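Protein ACDH-11, isoform b (Caenorhabditis elegans, PDB 4Y9J) belongs to the acyl-CoA dehydrogenase family of flavoproteins and binds flavin-adenine dinucleotide in a tetrameric assembly. Local coordinates at residues B[53-66]-B[127-139]. Residues are numbered along the deposited sequence; the frame is centred on the assembly and turned at random.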
# COMPACT_ATOMS: atom_id res chain seq x y z
N ASP B 53 -31.20 -27.08 -10.65
CA ASP B 53 -30.78 -25.81 -10.06
C ASP B 53 -29.28 -25.77 -9.72
O ASP B 53 -28.56 -24.82 -10.02
CB ASP B 53 -31.58 -25.47 -8.83
CG ASP B 53 -31.23 -24.11 -8.27
OD1 ASP B 53 -31.44 -23.05 -8.94
OD2 ASP B 53 -30.79 -24.08 -7.16
N LEU B 54 -28.80 -26.83 -9.10
CA LEU B 54 -27.46 -26.90 -8.65
C LEU B 54 -26.47 -27.00 -9.79
O LEU B 54 -25.41 -26.35 -9.75
CB LEU B 54 -27.27 -28.06 -7.68
CG LEU B 54 -28.05 -27.92 -6.37
CD1 LEU B 54 -27.86 -29.24 -5.63
CD2 LEU B 54 -27.52 -26.76 -5.51
N SER B 55 -26.82 -27.77 -10.81
CA SER B 55 -25.98 -27.88 -11.96
C SER B 55 -25.81 -26.53 -12.70
O SER B 55 -24.68 -26.16 -13.08
CB SER B 55 -26.51 -28.94 -12.92
OG SER B 55 -25.53 -29.16 -13.91
N LYS B 56 -26.90 -25.79 -12.83
CA LYS B 56 -26.90 -24.46 -13.43
C LYS B 56 -26.07 -23.53 -12.57
O LYS B 56 -25.18 -22.83 -13.09
CB LYS B 56 -28.33 -23.94 -13.65
CG LYS B 56 -28.42 -22.48 -14.13
CD LYS B 56 -29.84 -22.11 -14.55
CE LYS B 56 -29.94 -20.61 -14.78
NZ LYS B 56 -31.31 -20.14 -14.46
N PHE B 57 -26.27 -23.59 -11.26
CA PHE B 57 -25.46 -22.78 -10.36
C PHE B 57 -23.98 -23.08 -10.45
O PHE B 57 -23.14 -22.18 -10.33
CB PHE B 57 -25.98 -22.91 -8.93
CG PHE B 57 -25.39 -21.97 -7.94
CD1 PHE B 57 -25.40 -20.58 -8.15
CD2 PHE B 57 -24.82 -22.45 -6.79
CE1 PHE B 57 -24.87 -19.74 -7.22
CE2 PHE B 57 -24.26 -21.62 -5.85
CZ PHE B 57 -24.26 -20.24 -6.08
N GLY B 58 -23.63 -24.34 -10.61
CA GLY B 58 -22.26 -24.73 -10.84
C GLY B 58 -21.60 -24.07 -12.02
O GLY B 58 -20.41 -23.77 -11.93
N ASP B 59 -22.33 -23.84 -13.11
CA ASP B 59 -21.78 -23.11 -14.23
C ASP B 59 -21.66 -21.62 -13.93
O ASP B 59 -20.76 -20.92 -14.44
CB ASP B 59 -22.59 -23.26 -15.48
CG ASP B 59 -22.56 -24.67 -16.07
OD1 ASP B 59 -21.58 -25.45 -15.89
OD2 ASP B 59 -23.53 -24.98 -16.79
N ARG B 60 -22.55 -21.14 -13.08
CA ARG B 60 -22.42 -19.77 -12.62
C ARG B 60 -21.20 -19.59 -11.73
O ARG B 60 -20.57 -18.51 -11.73
CB ARG B 60 -23.65 -19.32 -11.90
CG ARG B 60 -23.71 -17.81 -11.75
CD ARG B 60 -24.94 -17.27 -11.03
NE ARG B 60 -25.01 -15.82 -11.25
CZ ARG B 60 -26.06 -15.04 -11.04
NH1 ARG B 60 -27.18 -15.46 -10.48
NH2 ARG B 60 -25.94 -13.78 -11.34
N ILE B 61 -20.87 -20.61 -10.94
CA ILE B 61 -19.69 -20.57 -10.11
C ILE B 61 -18.44 -20.43 -11.01
O ILE B 61 -17.59 -19.59 -10.73
CB ILE B 61 -19.53 -21.83 -9.22
CG1 ILE B 61 -20.69 -22.06 -8.23
CG2 ILE B 61 -18.21 -21.88 -8.50
CD1 ILE B 61 -20.84 -21.03 -7.20
N THR B 62 -18.31 -21.26 -12.04
CA THR B 62 -17.11 -21.26 -12.83
C THR B 62 -17.04 -20.01 -13.74
O THR B 62 -15.99 -19.40 -13.87
CB THR B 62 -16.96 -22.52 -13.71
OG1 THR B 62 -18.07 -22.65 -14.60
CG2 THR B 62 -16.76 -23.80 -12.82
N SER B 63 -18.18 -19.59 -14.24
CA SER B 63 -18.23 -18.47 -15.16
C SER B 63 -18.19 -17.12 -14.48
O SER B 63 -17.82 -16.17 -15.14
CB SER B 63 -19.42 -18.58 -16.08
OG SER B 63 -20.63 -18.24 -15.43
N GLU B 64 -18.65 -17.00 -13.22
CA GLU B 64 -18.86 -15.68 -12.56
C GLU B 64 -18.43 -15.62 -11.11
O GLU B 64 -17.61 -14.75 -10.73
CB GLU B 64 -20.29 -15.18 -12.69
CG GLU B 64 -20.52 -13.76 -12.18
CD GLU B 64 -21.96 -13.31 -12.23
OE1 GLU B 64 -22.85 -14.21 -12.37
OE2 GLU B 64 -22.21 -12.07 -12.16
N VAL B 65 -18.90 -16.53 -10.27
CA VAL B 65 -18.75 -16.34 -8.84
C VAL B 65 -17.30 -16.48 -8.45
O VAL B 65 -16.81 -15.68 -7.67
CB VAL B 65 -19.62 -17.32 -7.99
CG1 VAL B 65 -19.47 -17.02 -6.53
CG2 VAL B 65 -21.10 -17.22 -8.41
N GLU B 66 -16.62 -17.52 -8.94
CA GLU B 66 -15.21 -17.69 -8.60
C GLU B 66 -14.37 -16.36 -8.77
O GLU B 66 -13.57 -16.04 -7.92
CB GLU B 66 -14.66 -18.87 -9.39
CG GLU B 66 -13.18 -19.09 -9.27
CD GLU B 66 -12.73 -19.69 -7.94
OE1 GLU B 66 -13.50 -19.88 -6.97
OE2 GLU B 66 -11.53 -19.95 -7.85
N HIS B 127 -31.44 -29.13 -0.30
CA HIS B 127 -31.17 -28.32 -1.45
C HIS B 127 -30.24 -27.15 -1.02
O HIS B 127 -29.19 -26.95 -1.59
CB HIS B 127 -32.50 -27.82 -2.02
CG HIS B 127 -32.40 -26.97 -3.24
ND1 HIS B 127 -33.51 -26.52 -3.91
CD2 HIS B 127 -31.33 -26.54 -3.94
CE1 HIS B 127 -33.14 -25.81 -4.96
NE2 HIS B 127 -31.81 -25.79 -4.99
N GLN B 128 -30.62 -26.47 0.05
CA GLN B 128 -29.92 -25.31 0.54
C GLN B 128 -28.54 -25.61 0.94
O GLN B 128 -27.58 -24.89 0.55
CB GLN B 128 -30.68 -24.67 1.71
CG GLN B 128 -30.07 -23.35 2.16
CD GLN B 128 -30.38 -22.97 3.58
OE1 GLN B 128 -30.80 -23.79 4.41
NE2 GLN B 128 -30.12 -21.71 3.89
N VAL B 129 -28.35 -26.68 1.72
CA VAL B 129 -27.02 -27.08 2.11
C VAL B 129 -26.10 -27.44 0.92
O VAL B 129 -24.95 -27.04 0.89
CB VAL B 129 -27.06 -28.19 3.22
CG1 VAL B 129 -25.70 -28.78 3.44
CG2 VAL B 129 -27.51 -27.56 4.53
N ALA B 130 -26.62 -28.13 -0.08
CA ALA B 130 -25.85 -28.45 -1.31
C ALA B 130 -25.44 -27.16 -2.06
O ALA B 130 -24.31 -27.02 -2.56
CB ALA B 130 -26.72 -29.35 -2.23
N LYS B 131 -26.36 -26.20 -2.10
CA LYS B 131 -26.09 -24.96 -2.80
C LYS B 131 -25.02 -24.15 -2.08
O LYS B 131 -24.11 -23.62 -2.71
CB LYS B 131 -27.37 -24.14 -3.03
CG LYS B 131 -27.25 -23.21 -4.21
CD LYS B 131 -28.59 -22.57 -4.57
CE LYS B 131 -28.47 -21.97 -5.96
NZ LYS B 131 -29.76 -21.50 -6.52
N LEU B 132 -25.11 -24.08 -0.76
CA LEU B 132 -24.10 -23.47 0.08
C LEU B 132 -22.75 -24.14 -0.07
O LEU B 132 -21.68 -23.45 -0.04
CB LEU B 132 -24.52 -23.50 1.55
CG LEU B 132 -25.69 -22.60 1.91
CD1 LEU B 132 -26.29 -23.05 3.23
CD2 LEU B 132 -25.20 -21.16 2.03
N PHE B 133 -22.78 -25.45 -0.20
CA PHE B 133 -21.56 -26.21 -0.41
C PHE B 133 -20.86 -25.87 -1.75
O PHE B 133 -19.62 -25.82 -1.82
CB PHE B 133 -21.84 -27.69 -0.24
CG PHE B 133 -20.67 -28.61 -0.60
CD1 PHE B 133 -19.55 -28.77 0.24
CD2 PHE B 133 -20.68 -29.29 -1.83
CE1 PHE B 133 -18.53 -29.66 -0.13
CE2 PHE B 133 -19.69 -30.18 -2.18
CZ PHE B 133 -18.62 -30.38 -1.34
N LEU B 134 -21.63 -25.67 -2.82
CA LEU B 134 -21.08 -25.21 -4.08
C LEU B 134 -20.56 -23.76 -3.98
O LEU B 134 -19.48 -23.42 -4.50
CB LEU B 134 -22.09 -25.33 -5.19
CG LEU B 134 -22.65 -26.73 -5.41
CD1 LEU B 134 -23.67 -26.61 -6.54
CD2 LEU B 134 -21.55 -27.71 -5.76
N PHE B 135 -21.28 -22.91 -3.23
CA PHE B 135 -20.97 -21.48 -3.14
C PHE B 135 -19.70 -21.25 -2.33
O PHE B 135 -18.83 -20.46 -2.74
CB PHE B 135 -22.18 -20.72 -2.52
CG PHE B 135 -22.01 -19.23 -2.40
CD1 PHE B 135 -21.71 -18.46 -3.53
CD2 PHE B 135 -22.12 -18.60 -1.18
CE1 PHE B 135 -21.59 -17.10 -3.47
CE2 PHE B 135 -21.97 -17.21 -1.10
CZ PHE B 135 -21.74 -16.47 -2.24
N SER B 136 -19.59 -21.95 -1.19
CA SER B 136 -18.66 -21.54 -0.12
C SER B 136 -17.19 -21.30 -0.54
O SER B 136 -16.63 -20.26 -0.20
CB SER B 136 -18.79 -22.52 1.04
OG SER B 136 -18.24 -21.93 2.20
N PRO B 137 -16.55 -22.23 -1.30
CA PRO B 137 -15.17 -21.99 -1.65
C PRO B 137 -14.97 -20.95 -2.75
O PRO B 137 -13.85 -20.51 -2.96
CB PRO B 137 -14.68 -23.36 -2.12
CG PRO B 137 -15.90 -24.12 -2.50
CD PRO B 137 -16.98 -23.59 -1.64
N SER B 138 -16.02 -20.52 -3.41
CA SER B 138 -15.92 -19.37 -4.29
C SER B 138 -16.51 -18.06 -3.82
O SER B 138 -16.55 -17.09 -4.59
CB SER B 138 -16.64 -19.71 -5.58
OG SER B 138 -15.96 -20.77 -6.21
N ALA B 139 -16.95 -18.00 -2.56
CA ALA B 139 -17.82 -16.96 -2.10
C ALA B 139 -17.11 -15.69 -1.71
O ALA B 139 -17.76 -14.72 -1.41
CB ALA B 139 -18.59 -17.48 -0.87
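Asp53, Leu54 and Phe57 pack against His127, Lys131 and Leu134 where two nearly parallel helical segments of the N-terminal domain, 53-66 on helix 44-74 and 127-135 on helix 121-135, run side by side, their axes approaching to 10.3 Å and crossing at -16°. Leu54 is a knob in the hole formed by His127, Ala130, Lys131 and Leu134, its CD1 lying 3.6 Å from Ala130 CB. Beside it, Asp53 OD2 accepts two bonds. His127 NE2 donates in its own ring plane to Asp53 OD2 at 2.9 Å, from the anti side and tilted 34° out of the carboxylate plane, while Lys131 NZ forms a salt bridge to the same OD2 on the syn side, also at 2.9 Å. Lys131 runs across one face of Phe57, its CE 3.9 Å from the ring centroid in a CH-pi contact, because its CG is turned away from the backbone N (chi1 -156°) and the chain stays extended beyond; Ile61 CD1 lies over the opposite face. Phe57 CZ then meets Phe135 CD1, and Val65 CG1 approaches Phe135 CE1 at 3.7 Å. At the far end Ser138 OG donates to Glu66 OE1 (2.7 Å). Around this largely buried seam, Glu108 gives Lys131 a second carboxylate, Arg329 of helix 304-338 binds both Glu66 and Ser138, and helix 96-107 packs on Val65 and Phe135.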